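Local coordinates for sugar ABC transporter substrate-binding protein, BlMnBP1 (Bifidobacterium animalis subsp. lactis ATCC 27673, PDB 6I5R) that binds mannobiose and probably delivers manno-oligosaccharides to its membrane partners as the extracellular solute-binding protein of a sugar ABC transporter, at residues E64-N67 with K68-N72; V415-A419 with N420-T424. All blocks are in the same frame, centred on the assembly; numbering follows the deposited sequence.

Interaction 1: residues E64-N67 with K68-N72; sequences EDFN and KMYPN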
loop_
_atom_site.group_PDB
_atom_site.type_symbol
_atom_site.label_atom_id
_atom_site.label_comp_id
_atom_site.label_asym_id
_atom_site.label_seq_id
_atom_site.Cartn_x
_atom_site.Cartn_y
_atom_site.Cartn_z
ATOM N N GLU A 64 4.252 7.401 -24.208
ATOM C CA GLU A 64 3.877 7.544 -25.610
ATOM C C GLU A 64 2.417 7.975 -25.753
ATOM O O GLU A 64 2.097 8.885 -26.532
ATOM C CB GLU A 64 4.134 6.218 -26.317
ATOM C CG GLU A 64 3.607 6.158 -27.693
ATOM C CD GLU A 64 3.881 4.822 -28.322
ATOM O OE1 GLU A 64 5.050 4.598 -28.684
ATOM O OE2 GLU A 64 2.947 3.984 -28.445
ATOM N N ASP A 65 1.510 7.304 -25.040
ATOM C CA ASP A 65 0.103 7.683 -25.103
ATOM C C ASP A 65 -0.096 9.116 -24.636
ATOM O O ASP A 65 -0.826 9.886 -25.261
ATOM C CB ASP A 65 -0.754 6.741 -24.266
ATOM C CG ASP A 65 -0.838 5.371 -24.859
ATOM O OD1 ASP A 65 -0.635 5.233 -26.085
ATOM O OD2 ASP A 65 -1.108 4.414 -24.126
ATOM N N PHE A 66 0.537 9.484 -23.515
ATOM C CA PHE A 66 0.460 10.854 -23.044
ATOM C C PHE A 66 0.982 11.823 -24.097
ATOM O O PHE A 66 0.440 12.923 -24.272
ATOM C CB PHE A 66 1.256 10.970 -21.749
ATOM C CG PHE A 66 1.470 12.387 -21.277
ATOM C CD1 PHE A 66 0.444 13.085 -20.664
ATOM C CD2 PHE A 66 2.701 12.984 -21.383
ATOM C CE1 PHE A 66 0.641 14.352 -20.190
ATOM C CE2 PHE A 66 2.901 14.273 -20.920
ATOM C CZ PHE A 66 1.861 14.950 -20.330
ATOM N N ASN A 67 2.057 11.446 -24.793
ATOM C CA ASN A 67 2.696 12.401 -25.699
ATOM C C ASN A 67 1.869 12.616 -26.960
ATOM O O ASN A 67 2.104 13.582 -27.686
ATOM C CB ASN A 67 4.114 11.962 -26.076
ATOM C CG ASN A 67 5.127 12.286 -25.005
ATOM O OD1 ASN A 67 6.065 11.545 -24.789
ATOM N ND2 ASN A 67 4.956 13.418 -24.350
ATOM N N LYS A 68 0.898 11.754 -27.229
ATOM C CA LYS A 68 -0.031 12.052 -28.315
ATOM C C LYS A 68 -0.868 13.276 -27.984
ATOM O O LYS A 68 -1.275 14.029 -28.886
ATOM C CB LYS A 68 -0.925 10.849 -28.594
ATOM C CG LYS A 68 -0.147 9.545 -28.929
ATOM C CD LYS A 68 -1.083 8.461 -29.376
ATOM C CE LYS A 68 -0.548 7.070 -29.088
ATOM N NZ LYS A 68 0.627 6.737 -29.903
ATOM N N MET A 69 -1.115 13.506 -26.692
ATOM C CA MET A 69 -1.912 14.638 -26.252
ATOM C C MET A 69 -1.057 15.854 -25.919
ATOM O O MET A 69 -1.477 16.988 -26.204
ATOM C CB MET A 69 -2.771 14.224 -25.051
ATOM C CG MET A 69 -3.707 15.327 -24.570
ATOM S SD MET A 69 -4.612 14.884 -23.075
ATOM C CE MET A 69 -5.581 13.469 -23.619
ATOM N N TYR A 70 0.146 15.647 -25.369
ATOM C CA TYR A 70 1.066 16.726 -25.012
ATOM C C TYR A 70 2.443 16.351 -25.528
ATOM O O TYR A 70 3.281 15.833 -24.778
ATOM C CB TYR A 70 1.131 16.973 -23.503
ATOM C CG TYR A 70 -0.091 17.638 -22.923
ATOM C CD1 TYR A 70 -0.215 19.023 -22.903
ATOM C CD2 TYR A 70 -1.129 16.880 -22.398
ATOM C CE1 TYR A 70 -1.344 19.646 -22.378
ATOM C CE2 TYR A 70 -2.245 17.485 -21.859
ATOM C CZ TYR A 70 -2.346 18.868 -21.850
ATOM O OH TYR A 70 -3.462 19.468 -21.318
ATOM N N PRO A 71 2.716 16.604 -26.811
ATOM C CA PRO A 71 3.993 16.140 -27.386
ATOM C C PRO A 71 5.197 16.894 -26.867
ATOM O O PRO A 71 6.316 16.374 -26.925
ATOM C CB PRO A 71 3.794 16.344 -28.898
ATOM C CG PRO A 71 2.656 17.348 -29.006
ATOM C CD PRO A 71 1.753 17.013 -27.852
ATOM N N ASN A 72 5.017 18.095 -26.333
ATOM C CA ASN A 72 6.154 18.888 -25.888
ATOM C C ASN A 72 6.378 18.830 -24.385
ATOM O O ASN A 72 7.228 19.559 -23.879
ATOM C CB ASN A 72 5.997 20.320 -26.388
ATOM C CG ASN A 72 5.720 20.361 -27.899
ATOM O OD1 ASN A 72 4.712 20.923 -28.369
ATOM N ND2 ASN A 72 6.590 19.732 -28.654
HETATM O O HOH W 1 0.362 3.749 -29.142
#

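Interaction 2: residues V415-A419 with N420-T424; sequences VVDAA and NRTRT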
loop_
_atom_site.group_PDB
_atom_site.type_symbol
_atom_site.label_atom_id
_atom_site.label_comp_id
_atom_site.label_asym_id
_atom_site.label_seq_id
_atom_site.Cartn_x
_atom_site.Cartn_y
_atom_site.Cartn_z
ATOM N N VAL A 415 9.503 -11.940 12.729
ATOM C CA VAL A 415 9.962 -13.159 12.063
ATOM C C VAL A 415 11.173 -13.726 12.785
ATOM O O VAL A 415 11.278 -14.934 13.019
ATOM C CB VAL A 415 10.281 -12.871 10.584
ATOM C CG1 VAL A 415 10.935 -14.094 9.898
ATOM C CG2 VAL A 415 9.038 -12.433 9.840
ATOM N N VAL A 416 12.123 -12.860 13.119
ATOM C CA VAL A 416 13.341 -13.313 13.779
ATOM C C VAL A 416 12.996 -13.942 15.118
ATOM O O VAL A 416 13.508 -15.006 15.472
ATOM C CB VAL A 416 14.328 -12.143 13.973
ATOM C CG1 VAL A 416 15.434 -12.577 14.867
ATOM C CG2 VAL A 416 14.889 -11.652 12.666
ATOM N N ASP A 417 12.150 -13.259 15.904
ATOM C CA ASP A 417 11.854 -13.710 17.264
ATOM C C ASP A 417 11.069 -15.007 17.234
ATOM O O ASP A 417 11.319 -15.921 18.039
ATOM C CB ASP A 417 11.081 -12.624 18.042
ATOM C CG ASP A 417 11.925 -11.425 18.370
ATOM O OD1 ASP A 417 13.094 -11.414 17.959
ATOM O OD2 ASP A 417 11.420 -10.476 18.998
ATOM N N ALA A 418 10.152 -15.129 16.271
ATOM C CA ALA A 418 9.341 -16.327 16.169
ATOM C C ALA A 418 10.177 -17.509 15.700
ATOM O O ALA A 418 10.003 -18.626 16.200
ATOM C CB ALA A 418 8.164 -16.067 15.233
ATOM N N ALA A 419 11.119 -17.271 14.780
ATOM C CA ALA A 419 11.946 -18.357 14.263
ATOM C C ALA A 419 12.964 -18.830 15.290
ATOM O O ALA A 419 13.289 -20.026 15.336
ATOM C CB ALA A 419 12.665 -17.912 13.007
ATOM N N ASN A 420 13.501 -17.923 16.105
ATOM C CA ASN A 420 14.498 -18.318 17.097
ATOM C C ASN A 420 13.918 -18.504 18.495
ATOM O O ASN A 420 14.672 -18.813 19.425
ATOM C CB ASN A 420 15.657 -17.293 17.133
ATOM C CG ASN A 420 16.463 -17.276 15.829
ATOM O OD1 ASN A 420 17.385 -18.098 15.600
ATOM N ND2 ASN A 420 16.122 -16.332 14.963
ATOM N N ARG A 421 12.607 -18.330 18.658
ATOM C CA ARG A 421 11.912 -18.552 19.934
ATOM C C ARG A 421 12.486 -17.679 21.053
ATOM O O ARG A 421 12.567 -18.091 22.211
ATOM C CB ARG A 421 11.940 -20.039 20.329
ATOM C CG ARG A 421 11.273 -20.990 19.318
ATOM C CD ARG A 421 11.400 -22.497 19.650
ATOM N NE ARG A 421 12.550 -23.099 18.978
ATOM C CZ ARG A 421 12.520 -23.709 17.790
ATOM N NH1 ARG A 421 11.388 -23.862 17.090
ATOM N NH2 ARG A 421 13.649 -24.186 17.309
ATOM N N THR A 422 12.886 -16.460 20.717
ATOM C CA THR A 422 13.456 -15.573 21.726
ATOM C C THR A 422 12.372 -14.897 22.549
ATOM O O THR A 422 12.596 -14.563 23.717
ATOM C CB THR A 422 14.350 -14.523 21.065
ATOM O OG1 THR A 422 13.582 -13.728 20.165
ATOM C CG2 THR A 422 15.470 -15.187 20.324
ATOM N N ARG A 423 11.204 -14.691 21.954
ATOM C CA ARG A 423 10.123 -13.932 22.556
ATOM C C ARG A 423 8.816 -14.482 22.030
ATOM O O ARG A 423 8.755 -14.934 20.886
ATOM C CB ARG A 423 10.143 -12.442 22.202
ATOM C CG ARG A 423 11.190 -11.623 22.896
ATOM C CD ARG A 423 10.831 -10.141 22.886
ATOM N NE ARG A 423 11.006 -9.502 21.584
ATOM C CZ ARG A 423 10.748 -8.215 21.381
ATOM N NH1 ARG A 423 10.304 -7.482 22.382
ATOM N NH2 ARG A 423 10.921 -7.667 20.188
ATOM N N THR A 424 7.768 -14.378 22.842
ATOM C CA THR A 424 6.406 -14.669 22.403
ATOM C C THR A 424 5.800 -13.450 21.706
ATOM O O THR A 424 6.283 -12.323 21.843
ATOM C CB THR A 424 5.501 -15.037 23.576
ATOM O OG1 THR A 424 5.338 -13.891 24.423
ATOM C CG2 THR A 424 6.071 -16.228 24.354
#

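Interaction 1: residues E64-N67 with K68-N72
Lys68 folds back over the last full turn of helix 59-69 and lays its chain past Asp65 to bring its ammonium near Glu64. This helix is the connection of a beta-alpha-beta unit, running from strand 38-44 to the parallel strand 73-79. Lys68 CB lies 3.5 Å from Asp65 O, and Lys68 CG, set beside the backbone N, 3.3 Å from Glu64 O. Further out the chain runs alongside Asp65, with Lys68 CE 3.5 Å from Asp65 OD1, while Asp65 OD2 turns to a salt bridge with Lys57. A bend at chi4 (-68°) then brings NZ round to Glu64. The direct salt bridge is long, 3.9 Å from Lys68 NZ to Glu64 OE2. A water fills in, giving a proton to OE2 and accepting one from NZ.

Toward the protein interior, the rings of Phe66 and Tyr70 are nearly parallel but offset, with little face-to-face overlap; CE1 of Phe66 and CD2 of Tyr70 are 3.8 Å apart. Phe340 and Trp343 of helix 331-346 make edge-to-face contacts with Phe66, and Tyr70 OH bonds to Thr32 O and Gly30 N. Where the helix gives out, Phe66 O takes both Met69 N and Tyr70 N. Asn67 straps the exit: its ND2 bonds to Ile73 O and, 3.0 Å away, to Tyr70 O, which lies in the amide plane while the donor stands 31° from the carbonyl plane.

Interaction 2: residues V415-A419 with N420-T424
Asp417 and Arg423 form the tight half of this turn. Both NE (2.8 Å) and NH2 (3.1 Å) of Arg423 close on one atom, Asp417 OD2; it lies at the guanidinium edge, near that plane, though the carboxylate plane is turned 67° away. NE comes from above the carboxylate, NH2 nearly along the C-O direction. The bend at chi3 (-74°) brings the guanidinium back to the helix, where NH2 also pairs with Asp413 and NH1 with Glu431. Losing this side chain to an alanine would probably leave the neighbouring carboxylates of Asp413 and Asp417 facing each other without the positive charge that links them.

The backbone ends helix 409-420 as in a Schellman motif: Arg421 has positive phi, and Thr422 N reaches five residues back to Asp417 O at 3.1 Å, in the carbonyl plane and on a lone pair.

The other side is more exposed, and Arg421 is its loose part: it leads away from the helix, its CG 4.1 Å from Ala418 O, and Ala419 O lies over one guanidinium face. Asn420 is nonetheless firmly bonded there, its amide folded onto the helix end, and Val416 O is held from opposite faces by Asn420 N and ND2, each at 3.0 Å.

How the interactions relate
Following the chain from the N terminus, interaction 1 comes first: strand 38-44 leads into helix 59-69, and the contact rounds off the helix just before strand 73-79 begins. Some 340 residues later, interaction 2 closes the short turn between helix 409-420 and the C-terminal helix 425-443, beside helix 239-252. The two are in series, so neither nests within nor crosses the other. The centres of interaction 1 and interaction 2 lie about 53 Å apart, on opposite sides of the chain's centre; the nearest atoms of interactions 1 and 2 are about 39 Å apart. The glycan-pocket residues from Ser81 to Tyr321 fall between them in sequence. Each contact thus finishes a helix locally, one beside the edge of the sheet, one among helices.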